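Local coordinates for ESX-5 secretion-associated protein EspG5 (Mycobacterium marinum, PDB 6VJ5), which acts as a cytoplasmic chaperone for its cognate PE/PPE proteins, keeping their dimers from aggregating, and is required for the secretion of LipY and PE31/PPE18, at residues G16-Q21 and R36-T41; V86-R91 and E115-L120; A253-A258 and A269-T274. One frame throughout, in Å; residues are numbered along the deposited sequence.

Contact 1. Residues G16-Q21 and R36-T41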
ATOM      1  N   GLY C  16      -2.151  12.853 -10.979  1.00 62.72           N
ATOM      2  CA  GLY C  16      -3.384  13.614 -10.869  1.00 61.04           C
ATOM      3  C   GLY C  16      -4.619  12.736 -10.838  1.00 61.91           C
ATOM      4  O   GLY C  16      -5.565  13.005 -10.093  1.00 62.39           O
ATOM      5  N   PHE C  17      -4.631  11.672 -11.642  1.00 57.32           N
ATOM      6  CA  PHE C  17      -5.785  10.782 -11.627  1.00 60.42           C
ATOM      7  C   PHE C  17      -5.954  10.117 -10.269  1.00 70.28           C
ATOM      8  O   PHE C  17      -7.083   9.844  -9.843  1.00 68.13           O
ATOM      9  CB  PHE C  17      -5.657   9.715 -12.707  1.00 52.69           C
ATOM     10  CG  PHE C  17      -6.928   8.962 -12.951  1.00 49.43           C
ATOM     11  CD1 PHE C  17      -7.293   7.905 -12.134  1.00 59.31           C
ATOM     12  CD2 PHE C  17      -7.770   9.325 -13.984  1.00 61.38           C
ATOM     13  CE1 PHE C  17      -8.467   7.216 -12.352  1.00 63.16           C
ATOM     14  CE2 PHE C  17      -8.948   8.639 -14.208  1.00 56.74           C
ATOM     15  CZ  PHE C  17      -9.296   7.584 -13.390  1.00 58.06           C
ATOM     16  N   TRP C  18      -4.846   9.835  -9.583  1.00 68.45           N
ATOM     17  CA  TRP C  18      -4.930   9.227  -8.262  1.00 74.56           C
ATOM     18  C   TRP C  18      -5.456  10.210  -7.223  1.00 72.09           C
ATOM     19  O   TRP C  18      -6.179   9.806  -6.308  1.00 68.18           O
ATOM     20  CB  TRP C  18      -3.557   8.690  -7.865  1.00 69.65           C
ATOM     21  CG  TRP C  18      -3.414   8.317  -6.432  1.00 70.86           C
ATOM     22  CD1 TRP C  18      -3.778   7.140  -5.848  1.00 75.04           C
ATOM     23  CD2 TRP C  18      -2.844   9.120  -5.398  1.00 67.31           C
ATOM     24  NE1 TRP C  18      -3.472   7.161  -4.508  1.00 55.60           N
ATOM     25  CE2 TRP C  18      -2.899   8.369  -4.207  1.00 69.86           C
ATOM     26  CE3 TRP C  18      -2.298  10.406  -5.360  1.00 62.74           C
ATOM     27  CZ2 TRP C  18      -2.428   8.860  -2.996  1.00 71.69           C
ATOM     28  CZ3 TRP C  18      -1.829  10.888  -4.162  1.00 74.08           C
ATOM     29  CH2 TRP C  18      -1.893  10.116  -2.994  1.00 74.38           C
ATOM     30  N   MET C  19      -5.125  11.494  -7.351  1.00 61.75           N
ATOM     31  CA  MET C  19      -5.641  12.474  -6.402  1.00 71.59           C
ATOM     32  C   MET C  19      -7.149  12.628  -6.540  1.00 62.79           C
ATOM     33  O   MET C  19      -7.865  12.681  -5.533  1.00 59.50           O
ATOM     34  CB  MET C  19      -4.928  13.805  -6.605  1.00 64.26           C
ATOM     35  CG  MET C  19      -3.418  13.637  -6.669  1.00 79.24           C
ATOM     36  SD  MET C  19      -2.482  15.072  -6.128  1.00 87.85           S
ATOM     37  CE  MET C  19      -3.113  16.311  -7.254  1.00 90.37           C
ATOM     38  N   LEU C  20      -7.657  12.690  -7.772  1.00 55.15           N
ATOM     39  CA  LEU C  20      -9.103  12.737  -7.958  1.00 66.35           C
ATOM     40  C   LEU C  20      -9.769  11.545  -7.290  1.00 66.24           C
ATOM     41  O   LEU C  20     -10.805  11.687  -6.630  1.00 68.27           O
ATOM     42  CB  LEU C  20      -9.439  12.775  -9.445  1.00 62.66           C
ATOM     43  CG  LEU C  20      -8.736  13.898 -10.209  1.00 66.38           C
ATOM     44  CD1 LEU C  20      -8.961  13.760 -11.700  1.00 69.05           C
ATOM     45  CD2 LEU C  20      -9.218  15.255  -9.717  1.00 68.44           C
ATOM     46  N   GLN C  21      -9.180  10.358  -7.440  1.00 70.01           N
ATOM     47  CA  GLN C  21      -9.687   9.195  -6.725  1.00 76.75           C
ATOM     48  C   GLN C  21      -9.718   9.448  -5.226  1.00 65.84           C
ATOM     49  O   GLN C  21     -10.674   9.064  -4.543  1.00 60.71           O
ATOM     50  CB  GLN C  21      -8.826   7.974  -7.028  1.00 72.93           C
ATOM     51  CG  GLN C  21      -8.947   7.463  -8.438  1.00 75.00           C
ATOM     52  CD  GLN C  21      -8.001   6.322  -8.705  1.00 81.30           C
ATOM     53  OE1 GLN C  21      -6.784   6.504  -8.721  1.00 89.04           O
ATOM     54  NE2 GLN C  21      -8.550   5.129  -8.902  1.00 88.79           N
ATOM     55  N   ARG C  36      -2.335   4.174  -9.377  1.00 68.36           N
ATOM     56  CA  ARG C  36      -2.051   3.825  -7.993  1.00 72.45           C
ATOM     57  C   ARG C  36      -3.375   3.597  -7.274  1.00 62.96           C
ATOM     58  O   ARG C  36      -4.315   4.380  -7.458  1.00 66.16           O
ATOM     59  CB  ARG C  36      -1.251   4.923  -7.300  1.00 68.53           C
ATOM     60  CG  ARG C  36       0.025   4.412  -6.629  1.00 72.43           C
ATOM     61  CD  ARG C  36       0.632   5.469  -5.712  1.00 78.31           C
ATOM     62  NE  ARG C  36       0.805   6.755  -6.384  1.00 87.26           N
ATOM     63  CZ  ARG C  36       0.977   7.913  -5.751  1.00 88.55           C
ATOM     64  NH1 ARG C  36       1.123   9.034  -6.443  1.00 85.11           N
ATOM     65  NH2 ARG C  36       0.994   7.953  -4.424  1.00 79.46           N
ATOM     66  N   PRO C  37      -3.514   2.531  -6.492  1.00 64.64           N
ATOM     67  CA  PRO C  37      -4.721   2.393  -5.672  1.00 74.31           C
ATOM     68  C   PRO C  37      -4.745   3.475  -4.607  1.00 60.23           C
ATOM     69  O   PRO C  37      -3.703   3.948  -4.144  1.00 59.31           O
ATOM     70  CB  PRO C  37      -4.591   0.994  -5.061  1.00 69.75           C
ATOM     71  CG  PRO C  37      -3.122   0.717  -5.057  1.00 65.56           C
ATOM     72  CD  PRO C  37      -2.541   1.447  -6.246  1.00 64.28           C
ATOM     73  N   TYR C  38      -5.952   3.899  -4.248  1.00 57.76           N
ATOM     74  CA  TYR C  38      -6.141   4.871  -3.181  1.00 67.44           C
ATOM     75  C   TYR C  38      -6.629   4.144  -1.937  1.00 58.06           C
ATOM     76  O   TYR C  38      -7.536   3.310  -2.016  1.00 56.13           O
ATOM     77  CB  TYR C  38      -7.138   5.965  -3.563  1.00 68.44           C
ATOM     78  CG  TYR C  38      -7.599   6.770  -2.364  1.00 72.76           C
ATOM     79  CD1 TYR C  38      -6.725   7.612  -1.689  1.00 65.84           C
ATOM     80  CD2 TYR C  38      -8.904   6.673  -1.897  1.00 68.76           C
ATOM     81  CE1 TYR C  38      -7.139   8.340  -0.588  1.00 70.41           C
ATOM     82  CE2 TYR C  38      -9.327   7.400  -0.799  1.00 70.49           C
ATOM     83  CZ  TYR C  38      -8.439   8.229  -0.150  1.00 59.98           C
ATOM     84  OH  TYR C  38      -8.853   8.956   0.940  1.00 69.73           O
ATOM     85  N   VAL C  39      -6.033   4.467  -0.792  1.00 71.66           N
ATOM     86  CA  VAL C  39      -6.362   3.832   0.480  1.00 65.87           C
ATOM     87  C   VAL C  39      -6.776   4.921   1.456  1.00 68.85           C
ATOM     88  O   VAL C  39      -5.981   5.818   1.773  1.00 60.01           O
ATOM     89  CB  VAL C  39      -5.180   3.016   1.028  1.00 68.29           C
ATOM     90  CG1 VAL C  39      -5.471   2.537   2.438  1.00 65.33           C
ATOM     91  CG2 VAL C  39      -4.888   1.843   0.101  1.00 63.53           C
ATOM     92  N   SER C  40      -8.022   4.846   1.920  1.00 74.92           N
ATOM     93  CA  SER C  40      -8.530   5.814   2.879  1.00 79.91           C
ATOM     94  C   SER C  40      -7.690   5.790   4.148  1.00 77.52           C
ATOM     95  O   SER C  40      -7.286   4.729   4.631  1.00 73.94           O
ATOM     96  CB  SER C  40      -9.994   5.510   3.201  1.00 83.27           C
ATOM     97  OG  SER C  40     -10.191   4.128   3.450  1.00 91.81           O
ATOM     98  N   THR C  41      -7.417   6.975   4.676  1.00 81.70           N
ATOM     99  CA  THR C  41      -6.628   7.118   5.890  1.00 86.43           C
ATOM    100  C   THR C  41      -7.319   8.156   6.767  1.00 85.10           C
ATOM    101  O   THR C  41      -8.504   8.464   6.586  1.00 73.56           O
ATOM    102  CB  THR C  41      -5.175   7.498   5.556  1.00 83.24           C
ATOM    103  OG1 THR C  41      -5.159   8.683   4.748  1.00 80.40           O
ATOM    104  CG2 THR C  41      -4.480   6.367   4.810  1.00 78.89           C
TER
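The guanidinium of Arg-36 lies flat on the indole of Trp-18, the two planes only 18° apart, in a cation-pi stack. Its CZ stands 4.1 Å from the centroid of the six-membered ring of Trp-18, almost straight above it. NH1 is nearest CE3 while NH2 hangs over the CZ2 and CH2 side, so the cation spreads over the benzo ring. A bend at chi3 (-52°) folds the arginine chain back across the indole. Arginine suits the place because its flat, delocalised cation can stack and still spend its N-H groups at the rim: NH1 makes a salt bridge with Asp-15, which probably holds the group in its rotation over the ring.

The polar link is a single weak hydrogen bond, made by the indole nitrogen. Trp-18 NE1 donates to Pro-37 O at 3.2 Å, bent to 132° at the hydrogen, with the proline carbonyl arriving near the plane of the indole at its edge. Tryptophan thus offers a broad apolar face and an edge donor together.

Apolar contacts complete the set. Trp-18 CD1 packs on Arg-36 CB at 3.7 Å and on Tyr-38 CB at 4.2 Å. One turn on, Gln-21 CB comes 4.3 Å from Tyr-38 CB, while the OH of Tyr-38 is hydrogen-bonded to Asn-44.

Helix 14-23 is thereby clasped by the extended loop that precedes helix 51-58. Trp-46 and Leu-47 also touch Trp-18, and a partner protein chain packs on Arg-36 and Pro-37. Elsewhere on the helix, Phe-17 meets strand 136-141 and helix 69-79, and Met-19 leans on helix 51-58.

Contact 2. Residues V86-R91 and E115-L120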
ATOM      1  N   VAL C  86     -13.118  -3.148 -22.537  1.00 52.13           N
ATOM      2  CA  VAL C  86     -11.709  -2.786 -22.570  1.00 52.47           C
ATOM      3  C   VAL C  86     -11.151  -3.088 -23.952  1.00 51.36           C
ATOM      4  O   VAL C  86     -11.523  -4.086 -24.577  1.00 54.67           O
ATOM      5  CB  VAL C  86     -10.906  -3.537 -21.488  1.00 58.07           C
ATOM      6  CG1 VAL C  86      -9.412  -3.389 -21.744  1.00 54.29           C
ATOM      7  CG2 VAL C  86     -11.276  -3.024 -20.107  1.00 53.81           C
ATOM      8  N   ALA C  87     -10.242  -2.228 -24.412  1.00 43.88           N
ATOM      9  CA  ALA C  87      -9.508  -2.430 -25.655  1.00 49.60           C
ATOM     10  C   ALA C  87      -8.058  -2.037 -25.418  1.00 48.63           C
ATOM     11  O   ALA C  87      -7.783  -0.914 -24.984  1.00 42.01           O
ATOM     12  CB  ALA C  87     -10.108  -1.603 -26.795  1.00 52.94           C
ATOM     13  N   LEU C  88      -7.137  -2.957 -25.688  1.00 45.91           N
ATOM     14  CA  LEU C  88      -5.706  -2.690 -25.604  1.00 50.95           C
ATOM     15  C   LEU C  88      -5.149  -2.675 -27.020  1.00 56.23           C
ATOM     16  O   LEU C  88      -5.288  -3.661 -27.750  1.00 58.87           O
ATOM     17  CB  LEU C  88      -4.996  -3.750 -24.764  1.00 45.67           C
ATOM     18  CG  LEU C  88      -5.666  -4.112 -23.437  1.00 61.93           C
ATOM     19  CD1 LEU C  88      -4.972  -5.310 -22.805  1.00 51.93           C
ATOM     20  CD2 LEU C  88      -5.681  -2.915 -22.500  1.00 50.01           C
ATOM     21  N   LEU C  89      -4.523  -1.567 -27.404  1.00 51.16           N
ATOM     22  CA  LEU C  89      -4.005  -1.395 -28.752  1.00 51.27           C
ATOM     23  C   LEU C  89      -2.503  -1.181 -28.702  1.00 56.58           C
ATOM     24  O   LEU C  89      -1.980  -0.554 -27.777  1.00 60.87           O
ATOM     25  CB  LEU C  89      -4.664  -0.210 -29.455  1.00 48.04           C
ATOM     26  CG  LEU C  89      -6.189  -0.230 -29.425  1.00 51.65           C
ATOM     27  CD1 LEU C  89      -6.681   0.581 -28.232  1.00 49.81           C
ATOM     28  CD2 LEU C  89      -6.772   0.279 -30.722  1.00 57.23           C
ATOM     29  N   SER C  90      -1.814  -1.694 -29.716  1.00 50.19           N
ATOM     30  CA  SER C  90      -0.369  -1.564 -29.781  1.00 47.50           C
ATOM     31  C   SER C  90       0.066  -1.204 -31.192  1.00 53.97           C
ATOM     32  O   SER C  90      -0.565  -1.580 -32.182  1.00 53.89           O
ATOM     33  CB  SER C  90       0.340  -2.856 -29.342  1.00 51.87           C
ATOM     34  OG  SER C  90      -0.101  -3.961 -30.112  1.00 54.25           O
ATOM     35  N   ARG C  91       1.142  -0.427 -31.257  1.00 56.41           N
ATOM     36  CA  ARG C  91       1.969  -0.309 -32.450  1.00 56.53           C
ATOM     37  C   ARG C  91       3.051  -1.376 -32.352  1.00 59.71           C
ATOM     38  O   ARG C  91       3.865  -1.352 -31.421  1.00 51.76           O
ATOM     39  CB  ARG C  91       2.572   1.092 -32.550  1.00 55.52           C
ATOM     40  CG  ARG C  91       3.878   1.175 -33.321  1.00 56.88           C
ATOM     41  CD  ARG C  91       4.261   2.632 -33.603  1.00 63.99           C
ATOM     42  NE  ARG C  91       3.273   3.284 -34.458  1.00 72.41           N
ATOM     43  CZ  ARG C  91       2.381   4.177 -34.038  1.00 69.71           C
ATOM     44  NH1 ARG C  91       2.352   4.558 -32.767  1.00 70.25           N
ATOM     45  NH2 ARG C  91       1.520   4.698 -34.898  1.00 67.15           N
ATOM     46  N   GLU C 115       1.985   1.067 -26.310  1.00 52.79           N
ATOM     47  CA  GLU C 115       0.671   0.597 -25.892  1.00 50.23           C
ATOM     48  C   GLU C 115      -0.238   1.778 -25.575  1.00 49.64           C
ATOM     49  O   GLU C 115       0.202   2.791 -25.025  1.00 53.89           O
ATOM     50  CB  GLU C 115       0.787  -0.330 -24.671  1.00 53.62           C
ATOM     51  CG  GLU C 115      -0.200  -1.483 -24.675  1.00 55.21           C
ATOM     52  CD  GLU C 115       0.015  -2.458 -23.530  1.00 54.71           C
ATOM     53  OE1 GLU C 115      -0.828  -2.490 -22.614  1.00 63.72           O
ATOM     54  OE2 GLU C 115       1.020  -3.202 -23.550  1.00 48.06           O
ATOM     55  N   PHE C 116      -1.506   1.628 -25.947  1.00 47.64           N
ATOM     56  CA  PHE C 116      -2.566   2.601 -25.716  1.00 44.44           C
ATOM     57  C   PHE C 116      -3.730   1.825 -25.113  1.00 55.25           C
ATOM     58  O   PHE C 116      -4.100   0.763 -25.624  1.00 49.18           O
ATOM     59  CB  PHE C 116      -2.955   3.298 -27.026  1.00 56.29           C
ATOM     60  CG  PHE C 116      -1.769   3.662 -27.894  1.00 65.95           C
ATOM     61  CD1 PHE C 116      -1.245   2.746 -28.798  1.00 67.49           C
ATOM     62  CD2 PHE C 116      -1.176   4.916 -27.806  1.00 76.39           C
ATOM     63  CE1 PHE C 116      -0.152   3.073 -29.598  1.00 66.42           C
ATOM     64  CE2 PHE C 116      -0.084   5.248 -28.605  1.00 77.83           C
ATOM     65  CZ  PHE C 116       0.426   4.324 -29.502  1.00 67.97           C
ATOM     66  N   ARG C 117      -4.294   2.330 -24.018  1.00 53.60           N
ATOM     67  CA  ARG C 117      -5.276   1.579 -23.240  1.00 51.23           C
ATOM     68  C   ARG C 117      -6.580   2.355 -23.162  1.00 52.55           C
ATOM     69  O   ARG C 117      -6.603   3.492 -22.679  1.00 55.31           O
ATOM     70  CB  ARG C 117      -4.747   1.279 -21.836  1.00 53.64           C
ATOM     71  CG  ARG C 117      -3.971  -0.032 -21.737  1.00 54.36           C
ATOM     72  CD  ARG C 117      -2.760   0.067 -20.808  1.00 55.12           C
ATOM     73  NE  ARG C 117      -2.051  -1.209 -20.751  1.00 56.13           N
ATOM     74  CZ  ARG C 117      -2.239  -2.141 -19.819  1.00 62.78           C
ATOM     75  NH1 ARG C 117      -3.107  -1.946 -18.834  1.00 59.08           N
ATOM     76  NH2 ARG C 117      -1.548  -3.270 -19.871  1.00 69.77           N
ATOM     77  N   VAL C 118      -7.661   1.727 -23.623  1.00 45.45           N
ATOM     78  CA  VAL C 118      -8.979   2.347 -23.720  1.00 48.40           C
ATOM     79  C   VAL C 118      -9.961   1.551 -22.867  1.00 54.97           C
ATOM     80  O   VAL C 118     -10.180   0.357 -23.112  1.00 49.44           O
ATOM     81  CB  VAL C 118      -9.473   2.412 -25.175  1.00 53.16           C
ATOM     82  CG1 VAL C 118     -10.917   2.890 -25.218  1.00 50.20           C
ATOM     83  CG2 VAL C 118      -8.581   3.298 -26.018  1.00 54.67           C
ATOM     84  N   VAL C 119     -10.583   2.218 -21.899  1.00 51.27           N
ATOM     85  CA  VAL C 119     -11.637   1.631 -21.082  1.00 52.06           C
ATOM     86  C   VAL C 119     -12.926   2.404 -21.327  1.00 61.87           C
ATOM     87  O   VAL C 119     -12.942   3.639 -21.258  1.00 60.52           O
ATOM     88  CB  VAL C 119     -11.269   1.636 -19.587  1.00 49.60           C
ATOM     89  CG1 VAL C 119     -12.389   1.036 -18.758  1.00 62.66           C
ATOM     90  CG2 VAL C 119      -9.978   0.871 -19.366  1.00 55.69           C
ATOM     91  N   LEU C 120     -14.001   1.672 -21.611  1.00 48.91           N
ATOM     92  CA  LEU C 120     -15.335   2.229 -21.809  1.00 57.61           C
ATOM     93  C   LEU C 120     -16.201   1.720 -20.664  1.00 61.21           C
ATOM     94  O   LEU C 120     -16.472   0.517 -20.572  1.00 60.92           O
ATOM     95  CB  LEU C 120     -15.914   1.814 -23.157  1.00 61.59           C
ATOM     96  CG  LEU C 120     -15.144   2.206 -24.413  1.00 62.05           C
ATOM     97  CD1 LEU C 120     -15.566   1.303 -25.567  1.00 54.94           C
ATOM     98  CD2 LEU C 120     -15.387   3.658 -24.767  1.00 52.69           C
TER
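Two neighbouring antiparallel strands of the large central sheet meet here, Val-86 to Arg-91 lying beside Glu-115 to Leu-120 with their axes 4.8 Å apart and their directions at 162°. The hydrogen-bonded pairs are Ala-87 with Val-118 and Leu-89 with Phe-116, each closed by two reciprocal N-H to O bonds. The bond from Leu-89 N to Phe-116 O, 3.0 Å, is nearly straight at 173°. Between and beyond them, Val-86 with Val-119, Leu-88 with Arg-117 and Ser-90 with Glu-115 form the non-hydrogen-bonded pairs.

On the face carrying Ala-87, Leu-89, Phe-116 and Val-118 the meeting is apolar. Beta-branched Val-118, well suited to an extended strand, sets CG2 against Leu-89 CD1 at 4.0 Å, while the small methyl of Ala-87 faces Val-118 CB. The phenyl of Phe-116, with CG beside its own backbone N (chi1 -42°), turns its edge to the neighbouring strand: CD1 lies 3.5 Å from Leu-89 O. At the far end of that ring Arg-91 NH1 comes within 3.8 Å of CZ, near the ring plane, the guanidinium standing perpendicular to the phenyl; this is no cation-pi stack. Ile-161, from a loop, touches both Leu-89 and Phe-116.

The opposite face mixes charge with aliphatic carbon. Val-86 and Val-119 lie side by side through their CG2 methyls. Buried Arg-117 makes a salt bridge with Glu-115, two residues away on the same face; Glu-115 OE2 is held by Gly-97 N and Arg-117 NH1 by Glu-32 O. Leu-88 CD2 touches Arg-117 CG at 3.4 Å and lies over one face of its guanidinium, toward the rim, while NE meets Glu-115 OE1 at 2.6 Å, somewhat out of the carboxylate plane.

Contact 3. Residues A253-A258 and A269-T274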
ATOM      1  N   ALA C 253      -8.928 -11.232 -37.549  1.00 52.74           N
ATOM      2  CA  ALA C 253      -9.724 -11.161 -36.332  1.00 44.79           C
ATOM      3  C   ALA C 253      -9.865 -12.555 -35.745  1.00 49.75           C
ATOM      4  O   ALA C 253     -10.222 -13.497 -36.458  1.00 51.38           O
ATOM      5  CB  ALA C 253     -11.111 -10.573 -36.609  1.00 51.78           C
ATOM      6  N   LEU C 254      -9.600 -12.678 -34.446  1.00 53.52           N
ATOM      7  CA  LEU C 254      -9.708 -13.939 -33.731  1.00 51.24           C
ATOM      8  C   LEU C 254     -10.603 -13.749 -32.518  1.00 48.01           C
ATOM      9  O   LEU C 254     -10.479 -12.755 -31.797  1.00 45.86           O
ATOM     10  CB  LEU C 254      -8.334 -14.440 -33.278  1.00 51.48           C
ATOM     11  CG  LEU C 254      -7.271 -14.552 -34.368  1.00 53.22           C
ATOM     12  CD1 LEU C 254      -5.884 -14.413 -33.769  1.00 60.12           C
ATOM     13  CD2 LEU C 254      -7.410 -15.883 -35.086  1.00 58.61           C
ATOM     14  N   TYR C 255     -11.492 -14.707 -32.287  1.00 44.36           N
ATOM     15  CA  TYR C 255     -12.349 -14.626 -31.114  1.00 49.71           C
ATOM     16  C   TYR C 255     -13.044 -15.958 -30.896  1.00 48.21           C
ATOM     17  O   TYR C 255     -13.275 -16.715 -31.842  1.00 46.73           O
ATOM     18  CB  TYR C 255     -13.388 -13.512 -31.267  1.00 44.62           C
ATOM     19  CG  TYR C 255     -14.337 -13.729 -32.424  1.00 55.82           C
ATOM     20  CD1 TYR C 255     -15.491 -14.482 -32.266  1.00 52.50           C
ATOM     21  CD2 TYR C 255     -14.079 -13.180 -33.675  1.00 53.71           C
ATOM     22  CE1 TYR C 255     -16.362 -14.681 -33.314  1.00 59.35           C
ATOM     23  CE2 TYR C 255     -14.949 -13.377 -34.733  1.00 59.43           C
ATOM     24  CZ  TYR C 255     -16.088 -14.128 -34.544  1.00 59.98           C
ATOM     25  OH  TYR C 255     -16.959 -14.332 -35.588  1.00 75.80           O
ATOM     26  N   GLN C 256     -13.365 -16.235 -29.635  1.00 53.74           N
ATOM     27  CA  GLN C 256     -14.191 -17.383 -29.299  1.00 57.14           C
ATOM     28  C   GLN C 256     -15.654 -17.066 -29.580  1.00 64.29           C
ATOM     29  O   GLN C 256     -16.081 -15.909 -29.535  1.00 63.61           O
ATOM     30  CB  GLN C 256     -14.019 -17.763 -27.829  1.00 60.25           C
ATOM     31  CG  GLN C 256     -12.785 -18.589 -27.541  1.00 58.89           C
ATOM     32  CD  GLN C 256     -12.509 -18.715 -26.057  1.00 50.95           C
ATOM     33  OE1 GLN C 256     -12.984 -19.639 -25.394  1.00 53.59           O
ATOM     34  NE2 GLN C 256     -11.738 -17.780 -25.525  1.00 52.06           N
ATOM     35  N   GLN C 257     -16.423 -18.106 -29.869  1.00 63.68           N
ATOM     36  CA  GLN C 257     -17.862 -17.983 -30.036  1.00 74.22           C
ATOM     37  C   GLN C 257     -18.568 -18.501 -28.791  1.00 67.96           C
ATOM     38  O   GLN C 257     -18.040 -19.343 -28.063  1.00 66.01           O
ATOM     39  CB  GLN C 257     -18.324 -18.747 -31.273  1.00 72.81           C
ATOM     40  CG  GLN C 257     -17.922 -18.065 -32.563  1.00 69.24           C
ATOM     41  CD  GLN C 257     -18.409 -18.800 -33.782  1.00 78.53           C
ATOM     42  OE1 GLN C 257     -18.685 -19.998 -33.726  1.00 93.50           O
ATOM     43  NE2 GLN C 257     -18.527 -18.085 -34.896  1.00 91.65           N
ATOM     44  N   ALA C 258     -19.767 -17.972 -28.550  1.00 75.74           N
ATOM     45  CA  ALA C 258     -20.529 -18.328 -27.359  1.00 70.36           C
ATOM     46  C   ALA C 258     -20.685 -19.839 -27.241  1.00 78.76           C
ATOM     47  O   ALA C 258     -21.050 -20.518 -28.204  1.00 72.95           O
ATOM     48  CB  ALA C 258     -21.902 -17.654 -27.403  1.00 71.97           C
ATOM     49  N   ALA C 269     -12.869 -18.654 -33.633  1.00 54.25           N
ATOM     50  CA  ALA C 269     -13.188 -18.197 -34.975  1.00 48.07           C
ATOM     51  C   ALA C 269     -11.993 -17.448 -35.544  1.00 57.02           C
ATOM     52  O   ALA C 269     -11.456 -16.544 -34.898  1.00 60.88           O
ATOM     53  CB  ALA C 269     -14.419 -17.291 -34.959  1.00 59.61           C
ATOM     54  N   ILE C 270     -11.565 -17.847 -36.737  1.00 61.04           N
ATOM     55  CA  ILE C 270     -10.486 -17.186 -37.461  1.00 51.28           C
ATOM     56  C   ILE C 270     -11.114 -16.561 -38.696  1.00 51.82           C
ATOM     57  O   ILE C 270     -11.635 -17.276 -39.560  1.00 54.49           O
ATOM     58  CB  ILE C 270      -9.361 -18.161 -37.836  1.00 54.17           C
ATOM     59  CG1 ILE C 270      -8.866 -18.884 -36.584  1.00 53.36           C
ATOM     60  CG2 ILE C 270      -8.218 -17.406 -38.504  1.00 43.34           C
ATOM     61  CD1 ILE C 270      -7.942 -20.045 -36.877  1.00 61.11           C
ATOM     62  N   CYS C 271     -11.079 -15.236 -38.775  1.00 52.47           N
ATOM     63  CA  CYS C 271     -11.869 -14.488 -39.737  1.00 52.24           C
ATOM     64  C   CYS C 271     -11.049 -13.353 -40.324  1.00 58.36           C
ATOM     65  O   CYS C 271     -10.094 -12.882 -39.697  1.00 54.33           O
ATOM     66  CB  CYS C 271     -13.129 -13.907 -39.074  1.00 50.27           C
ATOM     67  SG  CYS C 271     -14.301 -15.150 -38.478  1.00 81.53           S
ATOM     68  N   PRO C 272     -11.381 -12.913 -41.537  1.00 59.72           N
ATOM     69  CA  PRO C 272     -10.821 -11.652 -42.032  1.00 58.60           C
ATOM     70  C   PRO C 272     -11.500 -10.487 -41.335  1.00 55.41           C
ATOM     71  O   PRO C 272     -12.715 -10.491 -41.126  1.00 54.76           O
ATOM     72  CB  PRO C 272     -11.134 -11.682 -43.531  1.00 57.63           C
ATOM     73  CG  PRO C 272     -12.384 -12.506 -43.625  1.00 59.58           C
ATOM     74  CD  PRO C 272     -12.308 -13.533 -42.506  1.00 59.12           C
ATOM     75  N   ALA C 273     -10.705  -9.488 -40.965  1.00 66.00           N
ATOM     76  CA  ALA C 273     -11.212  -8.381 -40.164  1.00 64.02           C
ATOM     77  C   ALA C 273     -12.095  -7.435 -40.966  1.00 57.08           C
ATOM     78  O   ALA C 273     -11.812  -6.234 -41.046  1.00 62.55           O
ATOM     79  CB  ALA C 273     -10.045  -7.606 -39.546  1.00 60.22           C
ATOM     80  N   THR C 274     -13.174  -7.954 -41.548  1.00 67.36           N
ATOM     81  CA  THR C 274     -14.117  -7.091 -42.240  1.00 71.71           C
ATOM     82  C   THR C 274     -14.878  -6.239 -41.228  1.00 78.10           C
ATOM     83  O   THR C 274     -15.125  -6.677 -40.101  1.00 75.72           O
ATOM     84  CB  THR C 274     -15.118  -7.905 -43.057  1.00 65.36           C
ATOM     85  OG1 THR C 274     -15.921  -8.706 -42.177  1.00 82.87           O
ATOM     86  CG2 THR C 274     -14.400  -8.802 -44.049  1.00 69.74           C
TER
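The methyl of Ala-269 presses on one face of the Tyr-255 ring, its CB 3.8 Å from the ring centroid and 19° off the normal, a CH-pi contact that makes this the tight part of the meeting. Tyr-255 has its CG between the backbone N and the carbonyl carbon (chi1 62°), which swings the ring across toward the neighbouring strand. Alanine fits beneath it because a single methyl lets the ring come down close. Further along the ring, Cys-271 SG approaches obliquely in a sulfur-aromatic contact and stands 4.0 Å from Tyr-255 OH; its compact, polarisable sulfur suits a place beside an aromatic ring. Val-280 and Thr-284 of helix 275-286 also touch the tyrosine.

The frame is the beta hairpin of strands 250-256 and 267-272, antiparallel in the large sheet. Ala-253 with Cys-271 and Tyr-255 with Ala-269 are its hydrogen-bonded pairs, and Ala-269 N gives the short bond to Tyr-255 O, 2.7 Å. Leu-254 and Ile-270, the non-hydrogen-bonded pair between, point together to the other face, with Leu-254 CD2 3.7 Å from Ile-270 CG1.

Past Pro-272, an inverse gamma turn centred on Ala-273 bends the chain toward helix 275-286, whose N-cap is Thr-274, and the buried Ala-273 CB touches Ala-253 CB at 4.3 Å. The loose side is the other end, where the partly exposed Gln-257 stretches an extended side chain across toward the neighbouring strand, and its NE2 merely grazes Ala-269 CB at 4.2 Å.

The three contacts follow one another along the chain, each closing before the next opens. Contacts 2 and 3 belong to the same long antiparallel sheet, their centres 19 Å apart: contact 2, on strands 83-91 and 115-123, is centred about 4 Å from the chain's centre, whereas strands 250-256 and 267-272 lie toward the end bounded by strand 172-175. Contact 1 is about 22 Å from contact 2 and 38 Å from contact 3, centre to centre, on the opposite side of the chain's centre from contact 3. It joins a helix to a loop near the other outermost strand, 10-13. All three have residues touching another protein chain, so partner surface is met at widely separated parts of this chaperone.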